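PDB 2NO4: (S)-2-haloacid dehalogenase IVA from Burkholderia cepacia, which catalyses the hydrolytic removal of halide from short (S)-2-haloalkanoic acids, giving the (R)-2-hydroxy acids with inversion of configuration. Local coordinates for residues 127-132 with 164-169; 65-70 with 153-158; 176-181 with 195-200. All blocks are in the same frame, centred on the assembly; numbering follows the deposited sequence.

Contact 1: 127-132 with 164-169; sequences LSNGND and PRIYQF. With SO4 (sulfate ion), chain H; SO4 (sulfate ion), chain I.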
loop_
_atom_site.group_PDB
_atom_site.type_symbol
_atom_site.label_atom_id
_atom_site.label_comp_id
_atom_site.label_asym_id
_atom_site.label_seq_id
_atom_site.Cartn_x
_atom_site.Cartn_y
_atom_site.Cartn_z
ATOM N N LEU B 127 -18.245 -0.012 8.467
ATOM C CA LEU B 127 -17.005 0.567 9.014
ATOM C C LEU B 127 -16.065 0.809 7.813
ATOM O O LEU B 127 -15.626 -0.152 7.122
ATOM C CB LEU B 127 -16.378 -0.377 10.058
ATOM C CG LEU B 127 -15.034 0.110 10.628
ATOM C CD1 LEU B 127 -15.283 1.400 11.490
ATOM C CD2 LEU B 127 -14.292 -1.002 11.397
ATOM N N SER B 128 -15.803 2.082 7.535
ATOM C CA SER B 128 -15.165 2.482 6.279
ATOM C C SER B 128 -14.044 3.497 6.484
ATOM O O SER B 128 -14.144 4.390 7.338
ATOM C CB SER B 128 -16.227 3.107 5.352
ATOM O OG SER B 128 -15.639 3.501 4.101
ATOM N N ASN B 129 -13.003 3.409 5.657
ATOM C CA ASN B 129 -12.049 4.533 5.514
ATOM C C ASN B 129 -12.677 5.829 5.001
ATOM O O ASN B 129 -12.109 6.897 5.206
ATOM C CB ASN B 129 -10.910 4.177 4.539
ATOM C CG ASN B 129 -9.986 3.100 5.076
ATOM O OD1 ASN B 129 -9.711 3.026 6.282
ATOM N ND2 ASN B 129 -9.468 2.262 4.159
ATOM N N GLY B 130 -13.794 5.723 4.276
ATOM C CA GLY B 130 -14.390 6.865 3.600
ATOM C C GLY B 130 -14.935 7.824 4.667
ATOM O O GLY B 130 -15.477 7.390 5.680
ATOM N N ASN B 131 -14.717 9.115 4.454
ATOM C CA ASN B 131 -15.293 10.178 5.303
ATOM C C ASN B 131 -16.801 10.301 5.029
ATOM O O ASN B 131 -17.282 9.870 3.951
ATOM C CB ASN B 131 -14.563 11.513 5.072
ATOM C CG ASN B 131 -14.556 11.952 3.602
ATOM O OD1 ASN B 131 -13.816 11.390 2.783
ATOM N ND2 ASN B 131 -15.337 13.003 3.269
ATOM N N ASP B 132 -17.544 10.878 5.966
ATOM C CA ASP B 132 -18.999 10.855 5.869
ATOM C C ASP B 132 -19.538 11.427 4.566
ATOM O O ASP B 132 -20.417 10.861 3.938
ATOM C CB ASP B 132 -19.650 11.519 7.078
ATOM C CG ASP B 132 -21.108 11.142 7.210
ATOM O OD1 ASP B 132 -21.959 12.019 6.989
ATOM O OD2 ASP B 132 -21.397 9.959 7.503
ATOM N N PRO B 164 -5.581 -1.322 14.505
ATOM C CA PRO B 164 -6.648 -1.855 15.362
ATOM C C PRO B 164 -7.584 -0.805 15.999
ATOM O O PRO B 164 -8.729 -1.151 16.311
ATOM C CB PRO B 164 -5.885 -2.637 16.432
ATOM C CG PRO B 164 -4.433 -1.986 16.431
ATOM C CD PRO B 164 -4.243 -1.738 14.978
ATOM N N ARG B 165 -7.123 0.431 16.199
ATOM C CA ARG B 165 -8.007 1.444 16.808
ATOM C C ARG B 165 -9.302 1.674 16.035
ATOM O O ARG B 165 -10.311 2.009 16.645
ATOM C CB ARG B 165 -7.302 2.793 17.067
ATOM C CG ARG B 165 -6.102 2.701 18.027
ATOM C CD ARG B 165 -4.832 2.907 17.220
ATOM N NE ARG B 165 -4.322 4.212 17.465
ATOM C CZ ARG B 165 -3.373 4.863 16.802
ATOM N NH1 ARG B 165 -2.783 4.430 15.686
ATOM N NH2 ARG B 165 -3.067 6.045 17.284
ATOM N N ILE B 166 -9.286 1.498 14.707
ATOM C CA ILE B 166 -10.516 1.649 13.926
ATOM C C ILE B 166 -11.558 0.533 14.156
ATOM O O ILE B 166 -12.761 0.814 14.211
ATOM C CB ILE B 166 -10.280 1.939 12.417
ATOM C CG1 ILE B 166 -11.598 2.427 11.783
ATOM C CG2 ILE B 166 -9.713 0.697 11.706
ATOM C CD1 ILE B 166 -11.503 2.786 10.272
ATOM N N TYR B 167 -11.103 -0.715 14.286
ATOM C CA TYR B 167 -11.970 -1.833 14.647
ATOM C C TYR B 167 -12.500 -1.667 16.085
ATOM O O TYR B 167 -13.660 -1.979 16.353
ATOM C CB TYR B 167 -11.246 -3.190 14.444
ATOM C CG TYR B 167 -10.677 -3.299 13.029
ATOM C CD1 TYR B 167 -11.541 -3.359 11.918
ATOM C CD2 TYR B 167 -9.293 -3.294 12.801
ATOM C CE1 TYR B 167 -11.049 -3.438 10.609
ATOM C CE2 TYR B 167 -8.778 -3.360 11.471
ATOM C CZ TYR B 167 -9.680 -3.444 10.390
ATOM O OH TYR B 167 -9.239 -3.497 9.084
ATOM N N GLN B 168 -11.648 -1.180 16.991
ATOM C CA GLN B 168 -12.033 -0.900 18.388
ATOM C C GLN B 168 -13.117 0.175 18.455
ATOM O O GLN B 168 -14.065 0.044 19.225
ATOM C CB GLN B 168 -10.817 -0.482 19.233
ATOM C CG GLN B 168 -11.118 -0.257 20.733
ATOM C CD GLN B 168 -11.643 -1.514 21.395
ATOM O OE1 GLN B 168 -12.742 -1.527 21.931
ATOM N NE2 GLN B 168 -10.875 -2.573 21.350
ATOM N N PHE B 169 -12.963 1.226 17.651
ATOM C CA PHE B 169 -13.979 2.277 17.474
ATOM C C PHE B 169 -15.385 1.707 17.170
ATOM O O PHE B 169 -16.380 2.176 17.740
ATOM C CB PHE B 169 -13.529 3.276 16.382
ATOM C CG PHE B 169 -14.492 4.421 16.141
ATOM C CD1 PHE B 169 -14.680 5.428 17.106
ATOM C CD2 PHE B 169 -15.199 4.518 14.938
ATOM C CE1 PHE B 169 -15.578 6.512 16.859
ATOM C CE2 PHE B 169 -16.092 5.580 14.705
ATOM C CZ PHE B 169 -16.276 6.570 15.662
HETATM S S SO4 H . -13.349 1.080 2.961
HETATM O O1 SO4 H . -14.791 1.090 2.868
HETATM O O2 SO4 H . -12.766 2.260 2.331
HETATM O O3 SO4 H . -12.888 0.928 4.323
HETATM O O4 SO4 H . -12.949 -0.091 2.185
HETATM S S SO4 I . -17.119 15.105 6.314
HETATM O O1 SO4 I . -18.342 15.861 6.023
HETATM O O2 SO4 I . -15.975 16.042 6.255
HETATM O O3 SO4 I . -17.246 14.535 7.674
HETATM O O4 SO4 I . -16.968 14.052 5.288
#
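Leu127 meets Ile166 and Tyr167 where strand 123-128 of the Rossmann-like HAD core packs against helix 164-174. The contact is buried and apolar, and no hydrogen bond crosses it. The two methyls of Leu127 divide the work. CD1 lies 3.8 Å from CG1 of Ile166. CD2 lies 3.7 Å from CD1 of Tyr167, and it also rests against the carbonyl oxygen of Ile166. The Leu127 side chain crosses that of Tyr167 at about a right angle. Leu127 CG stands opposite the backbone N (chi1 177°), which carries both methyls to the helix. Ile166 also sends CG2 over the centre of the ring of its neighbour Tyr167. Its other arm ends in CD1, 4.4 Å from Asn129 OD1.

The polar groups at the strand end find their partners outside the helix. Ser128 and Asn129 bind the (S)-2-haloacid, and a sulfate, probably from the crystallisation liquor, lies beside them. Asn129 N donates to sulfate O3 at 2.8 Å in a nearly straight bond (169°). Ala21, Tyr22 and Lys161 bind the same ion. Asn129 OD1 accepts from Lys161 N, and Tyr167 OH is bonded to Asp190. The hydrophobic contact thus joins the substrate-binding strand end to a helix bearing Tyr167, which, like Lys161, is thought to matter for catalysis. Asn131 ND2 holds a second sulfate, 2.8 Å from its O4. Ser128 OG has two bonds: it donates to O1 of the first sulfate at 2.8 Å, and it closes an ST turn by accepting from Gly130 N at 2.9 Å.

Contact 2: 65-70 with 153-158; sequences HQYADF and SADDLK. With SO4 (sulfate ion), chain K.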
loop_
_atom_site.group_PDB
_atom_site.type_symbol
_atom_site.label_atom_id
_atom_site.label_comp_id
_atom_site.label_asym_id
_atom_site.label_seq_id
_atom_site.Cartn_x
_atom_site.Cartn_y
_atom_site.Cartn_z
ATOM N N HIS B 65 2.051 9.638 10.141
ATOM C CA HIS B 65 1.315 10.636 10.960
ATOM C C HIS B 65 0.938 11.906 10.177
ATOM O O HIS B 65 1.049 13.020 10.694
ATOM C CB HIS B 65 2.118 10.995 12.254
ATOM C CG HIS B 65 2.627 9.792 12.998
ATOM N ND1 HIS B 65 1.863 8.664 13.202
ATOM C CD2 HIS B 65 3.828 9.522 13.547
ATOM C CE1 HIS B 65 2.569 7.759 13.859
ATOM N NE2 HIS B 65 3.766 8.250 14.073
ATOM N N GLN B 66 0.522 11.736 8.926
ATOM C CA GLN B 66 0.056 12.858 8.130
ATOM C C GLN B 66 -1.343 12.512 7.571
ATOM O O GLN B 66 -1.557 12.431 6.376
ATOM C CB GLN B 66 1.069 13.246 7.044
ATOM C CG GLN B 66 0.672 14.467 6.227
ATOM C CD GLN B 66 1.027 15.794 6.918
ATOM O OE1 GLN B 66 1.790 15.820 7.882
ATOM N NE2 GLN B 66 0.502 16.895 6.390
ATOM N N TYR B 67 -2.300 12.287 8.465
ATOM C CA TYR B 67 -3.687 12.082 8.041
ATOM C C TYR B 67 -4.260 13.172 7.157
ATOM O O TYR B 67 -4.043 14.380 7.377
ATOM C CB TYR B 67 -4.621 11.842 9.256
ATOM C CG TYR B 67 -6.047 11.522 8.850
ATOM C CD1 TYR B 67 -6.444 10.208 8.583
ATOM C CD2 TYR B 67 -7.001 12.542 8.703
ATOM C CE1 TYR B 67 -7.776 9.906 8.223
ATOM C CE2 TYR B 67 -8.330 12.251 8.338
ATOM C CZ TYR B 67 -8.698 10.932 8.086
ATOM O OH TYR B 67 -9.977 10.633 7.692
ATOM N N ALA B 68 -4.992 12.739 6.135
ATOM C CA ALA B 68 -5.933 13.589 5.421
ATOM C C ALA B 68 -7.063 12.646 5.085
ATOM O O ALA B 68 -6.873 11.413 5.069
ATOM C CB ALA B 68 -5.329 14.167 4.139
ATOM N N ASP B 69 -8.236 13.207 4.818
ATOM C CA ASP B 69 -9.419 12.385 4.651
ATOM C C ASP B 69 -9.525 11.647 3.316
ATOM O O ASP B 69 -8.782 11.928 2.377
ATOM C CB ASP B 69 -10.722 13.136 5.039
ATOM C CG ASP B 69 -11.299 14.038 3.923
ATOM O OD1 ASP B 69 -10.819 14.102 2.790
ATOM O OD2 ASP B 69 -12.325 14.699 4.206
ATOM N N PHE B 70 -10.447 10.695 3.246
ATOM C CA PHE B 70 -10.389 9.706 2.172
ATOM C C PHE B 70 -10.715 10.321 0.844
ATOM O O PHE B 70 -10.128 9.956 -0.183
ATOM C CB PHE B 70 -11.268 8.511 2.487
ATOM C CG PHE B 70 -10.848 7.226 1.798
ATOM C CD1 PHE B 70 -9.574 6.689 1.998
ATOM C CD2 PHE B 70 -11.764 6.521 0.989
ATOM C CE1 PHE B 70 -9.208 5.462 1.418
ATOM C CE2 PHE B 70 -11.404 5.303 0.395
ATOM C CZ PHE B 70 -10.098 4.774 0.635
ATOM N N SER B 153 -16.876 5.841 10.397
ATOM C CA SER B 153 -15.843 6.340 9.500
ATOM C C SER B 153 -14.465 6.428 10.167
ATOM O O SER B 153 -14.372 6.777 11.358
ATOM C CB SER B 153 -16.238 7.703 8.960
ATOM O OG SER B 153 -15.187 8.202 8.146
ATOM N N ALA B 154 -13.407 6.140 9.396
ATOM C CA ALA B 154 -12.002 6.391 9.821
ATOM C C ALA B 154 -11.778 7.866 10.179
ATOM O O ALA B 154 -10.897 8.197 10.976
ATOM C CB ALA B 154 -11.027 6.016 8.700
ATOM N N ASP B 155 -12.545 8.734 9.522
ATOM C CA ASP B 155 -12.445 10.163 9.685
ATOM C C ASP B 155 -12.819 10.638 11.098
ATOM O O ASP B 155 -12.467 11.752 11.474
ATOM C CB ASP B 155 -13.298 10.898 8.649
ATOM C CG ASP B 155 -12.806 12.326 8.403
ATOM O OD1 ASP B 155 -11.584 12.541 8.205
ATOM O OD2 ASP B 155 -13.644 13.243 8.382
ATOM N N ASP B 156 -13.500 9.797 11.871
ATOM C CA ASP B 156 -13.870 10.147 13.247
ATOM C C ASP B 156 -12.637 10.092 14.137
ATOM O O ASP B 156 -12.500 10.919 15.030
ATOM C CB ASP B 156 -14.989 9.244 13.769
ATOM C CG ASP B 156 -16.267 9.398 12.966
ATOM O OD1 ASP B 156 -16.509 10.511 12.510
ATOM O OD2 ASP B 156 -17.021 8.419 12.732
ATOM N N LEU B 157 -11.720 9.157 13.858
ATOM C CA LEU B 157 -10.508 8.971 14.671
ATOM C C LEU B 157 -9.264 9.518 13.997
ATOM O O LEU B 157 -8.230 9.641 14.643
ATOM C CB LEU B 157 -10.231 7.473 14.925
ATOM C CG LEU B 157 -11.116 6.654 15.835
ATOM C CD1 LEU B 157 -10.320 5.415 16.266
ATOM C CD2 LEU B 157 -11.563 7.470 17.036
ATOM N N LYS B 158 -9.350 9.771 12.691
ATOM C CA LYS B 158 -8.207 10.223 11.890
ATOM C C LYS B 158 -7.085 9.170 11.836
ATOM O O LYS B 158 -5.905 9.479 11.917
ATOM C CB LYS B 158 -7.713 11.622 12.325
ATOM C CG LYS B 158 -8.811 12.700 12.119
ATOM C CD LYS B 158 -8.281 14.125 12.274
ATOM C CE LYS B 158 -9.463 15.137 12.452
ATOM N NZ LYS B 158 -10.729 14.741 11.667
HETATM S S SO4 K . -1.989 17.403 3.485
HETATM O O1 SO4 K . -3.354 17.860 3.490
HETATM O O2 SO4 K . -1.063 18.520 3.713
HETATM O O3 SO4 K . -1.776 16.438 4.544
HETATM O O4 SO4 K . -1.724 16.835 2.130
HETATM O O HOH W 1 -13.389 14.931 6.443
#
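Tyr67 OH donates to Asp155 OD1 at 2.5 Å, a short bond that joins the helical cap to the Rossmann-like HAD core at the surface, close to the substrate-binding Asn129. One loop links cap helices 43-63 and 70-84. The other follows core strand 150-153 and opens with an ST turn, in which Ser153 OG accepts from Asp155 N. The hydroxyl uses the anti lone pair of OD1, the one away from OD2. The carboxylate sits at the edge of the phenol, and the two planes are only 26° apart. Asp155 CG lies opposite the backbone N (chi1 -157°), and this swings the carboxylate toward the tyrosine.

Lys158 lies over one face of the same ring. Its CA is 3.7 Å from the ring centroid and 10° off the normal, a CH-pi contact made by the backbone carbon. CB and CG follow the CD2-CE2 side of the ring, with CB 3.8 Å from Tyr67 CD2, while Lys158 O lies near CD1. The lysine end turns back to its own loop, where NZ makes a weak bond to Asp155 O. The phenol is thus held by the bond at its hydroxyl and by Lys158 over one face. The Tyr160 ring also touches it, at a tilt.

Asp69 approaches Asp155 from another part of the first loop. A water lies between their OD2 atoms and also near a sulfate oxygen. It has too few protons for all of these acceptors, so which bonds it donates is doubtful. Asp69 is the N-cap of helix 70-84: its OD1 accepts from Gln72 N. The direct touch between the two aspartates is made by carbon: Asp69 CB lies 3.3 Å from Asp155 OD1.

Contact 3: 176-181 with 195-200; sequences VNPNEV and GKFGFN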
loop_
_atom_site.group_PDB
_atom_site.type_symbol
_atom_site.label_atom_id
_atom_site.label_comp_id
_atom_site.label_asym_id
_atom_site.label_seq_id
_atom_site.Cartn_x
_atom_site.Cartn_y
_atom_site.Cartn_z
ATOM N N VAL B 176 -20.577 -3.534 21.297
ATOM C CA VAL B 176 -20.348 -4.969 21.143
ATOM C C VAL B 176 -18.893 -5.343 21.444
ATOM O O VAL B 176 -17.976 -4.511 21.321
ATOM C CB VAL B 176 -20.745 -5.493 19.692
ATOM C CG1 VAL B 176 -22.246 -5.360 19.423
ATOM C CG2 VAL B 176 -19.971 -4.713 18.597
ATOM N N ASN B 177 -18.686 -6.602 21.825
ATOM C CA ASN B 177 -17.353 -7.160 21.901
ATOM C C ASN B 177 -16.900 -7.663 20.536
ATOM O O ASN B 177 -17.742 -8.025 19.724
ATOM C CB ASN B 177 -17.330 -8.324 22.874
ATOM C CG ASN B 177 -17.722 -7.905 24.262
ATOM O OD1 ASN B 177 -17.396 -6.794 24.704
ATOM N ND2 ASN B 177 -18.442 -8.786 24.961
ATOM N N PRO B 178 -15.571 -7.730 20.306
ATOM C CA PRO B 178 -15.052 -8.223 19.022
ATOM C C PRO B 178 -15.666 -9.540 18.602
ATOM O O PRO B 178 -16.033 -9.689 17.457
ATOM C CB PRO B 178 -13.550 -8.375 19.276
ATOM C CG PRO B 178 -13.266 -7.351 20.339
ATOM C CD PRO B 178 -14.481 -7.306 21.217
ATOM N N ASN B 179 -15.792 -10.495 19.512
ATOM C CA ASN B 179 -16.342 -11.782 19.100
ATOM C C ASN B 179 -17.850 -11.851 18.844
ATOM O O ASN B 179 -18.361 -12.898 18.495
ATOM C CB ASN B 179 -15.866 -12.924 20.013
ATOM C CG ASN B 179 -16.566 -12.950 21.358
ATOM O OD1 ASN B 179 -17.428 -12.118 21.673
ATOM N ND2 ASN B 179 -16.185 -13.923 22.174
ATOM N N GLU B 180 -18.554 -10.733 19.004
ATOM C CA GLU B 180 -19.979 -10.642 18.658
ATOM C C GLU B 180 -20.197 -9.998 17.302
ATOM O O GLU B 180 -21.350 -9.766 16.875
ATOM C CB GLU B 180 -20.723 -9.829 19.698
ATOM C CG GLU B 180 -20.633 -10.416 21.081
ATOM C CD GLU B 180 -21.343 -9.562 22.097
ATOM O OE1 GLU B 180 -21.015 -8.371 22.243
ATOM O OE2 GLU B 180 -22.246 -10.104 22.753
ATOM N N VAL B 181 -19.078 -9.706 16.634
ATOM C CA VAL B 181 -19.066 -9.109 15.298
ATOM C C VAL B 181 -18.704 -10.122 14.182
ATOM O O VAL B 181 -17.684 -10.814 14.238
ATOM C CB VAL B 181 -18.123 -7.892 15.268
ATOM C CG1 VAL B 181 -17.904 -7.342 13.807
ATOM C CG2 VAL B 181 -18.650 -6.801 16.217
ATOM N N GLY B 195 -9.450 -9.495 11.552
ATOM C CA GLY B 195 -9.266 -10.863 12.083
ATOM C C GLY B 195 -8.249 -10.862 13.208
ATOM O O GLY B 195 -8.492 -11.445 14.296
ATOM N N LYS B 196 -7.119 -10.190 12.976
ATOM C CA LYS B 196 -6.122 -10.017 14.050
ATOM C C LYS B 196 -6.692 -9.275 15.264
ATOM O O LYS B 196 -6.436 -9.667 16.390
ATOM C CB LYS B 196 -4.861 -9.338 13.564
ATOM C CG LYS B 196 -3.719 -9.530 14.566
ATOM C CD LYS B 196 -2.497 -8.847 14.110
ATOM C CE LYS B 196 -1.678 -8.474 15.337
ATOM N NZ LYS B 196 -1.077 -9.698 15.895
ATOM N N PHE B 197 -7.481 -8.236 15.034
ATOM C CA PHE B 197 -8.206 -7.557 16.107
ATOM C C PHE B 197 -9.154 -8.489 16.887
ATOM O O PHE B 197 -9.329 -8.340 18.118
ATOM C CB PHE B 197 -8.970 -6.332 15.554
ATOM C CG PHE B 197 -9.782 -5.611 16.603
ATOM C CD1 PHE B 197 -9.152 -4.745 17.498
ATOM C CD2 PHE B 197 -11.158 -5.825 16.707
ATOM C CE1 PHE B 197 -9.869 -4.091 18.517
ATOM C CE2 PHE B 197 -11.903 -5.173 17.697
ATOM C CZ PHE B 197 -11.250 -4.314 18.616
ATOM N N GLY B 198 -9.771 -9.453 16.202
ATOM C CA GLY B 198 -10.686 -10.381 16.881
ATOM C C GLY B 198 -12.112 -10.506 16.351
ATOM O O GLY B 198 -12.904 -11.273 16.912
ATOM N N PHE B 199 -12.461 -9.766 15.293
ATOM C CA PHE B 199 -13.795 -9.955 14.663
ATOM C C PHE B 199 -13.840 -11.303 13.970
ATOM O O PHE B 199 -12.807 -11.807 13.599
ATOM C CB PHE B 199 -14.074 -8.919 13.590
ATOM C CG PHE B 199 -14.304 -7.523 14.100
ATOM C CD1 PHE B 199 -14.669 -7.277 15.427
ATOM C CD2 PHE B 199 -14.174 -6.447 13.223
ATOM C CE1 PHE B 199 -14.915 -5.938 15.885
ATOM C CE2 PHE B 199 -14.408 -5.116 13.646
ATOM C CZ PHE B 199 -14.802 -4.870 14.992
ATOM N N ASN B 200 -15.044 -11.873 13.805
ATOM C CA ASN B 200 -15.249 -13.075 12.975
ATOM C C ASN B 200 -15.309 -12.644 11.511
ATOM O O ASN B 200 -16.227 -11.927 11.105
ATOM C CB ASN B 200 -16.537 -13.816 13.388
ATOM C CG ASN B 200 -16.520 -14.211 14.864
ATOM O OD1 ASN B 200 -15.815 -15.140 15.251
ATOM N ND2 ASN B 200 -17.269 -13.481 15.695
#
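Val181 and Asn200 pair through their backbones where two neighbouring parallel strands begin. Asn200 N donates to Val181 O at 2.9 Å. The Asn200 side chain adds to this link. Its ND2 donates to the same Val181 O at 3.1 Å, from above the carbonyl plane, so this oxygen accepts two bonds from one residue. ND2 also reaches Asn179 O at 3.1 Å. That oxygen lies in the plane of the Asn200 amide, although ND2 itself stands above the Asn179 carbonyl plane. The two bent bonds probably limit the rotation of the amide against the 3-10 turn 178-180. Asn200 CG lies beside its backbone N (chi1 -57°), which brings ND2 back over the turn.

The apolar part centres on the Phe199 ring. Val181 CG1 lies over one face in a CH-pi contact, 3.6 Å from the centroid and 13° off the normal. Phe197 CD2 lies over the opposite face, offset toward the rim. The ring is thus sandwiched between a methyl and a second aromatic. Pro178 CG in turn touches Phe197 CE2 at 3.7 Å. The rings of Phe197 and Phe199 also rest on helix 164-174, at Cys171.

A weaker backbone contact is added at the turn. Pro178 O receives a CA-H...O contact from Phe199, with CA 3.6 Å away. Gly198, with positive phi, is the C-prime residue of the Schellman motif that ends helix 188-197. Its carbonyl O lies 3.5 Å from Pro178 O. The contact sits where a beta-alpha-beta crossover of the Rossmann-like HAD fold closes: the start of strand 181-185 pairs with the start of strand 200-204, just past the end of helix 188-197.

Overall arrangement
Contacts 1 and 2 are neighbours, with centres 9 Å apart. They are joined by a probable hydrogen bond from Ala154 N to Ser128 O, 2.8 Å long, and by one between Ser153 OG and Gly130 O. Contact 2 therefore links the loop before helix 70-84 to the strand end that binds the haloacid. Contact 3 lies at the other ends of the strands, where 181-185 and 200-204 begin, its centre 14 Å from that of contact 1. Helix 164-174 bridges them: Tyr167 CB is 3.5 Å from Phe197 CD2. Contacts 2 and 3 do not touch, and their nearest atoms are about 10 Å apart. Contact 1, beside the active-site sulfate, thus touches both of the others.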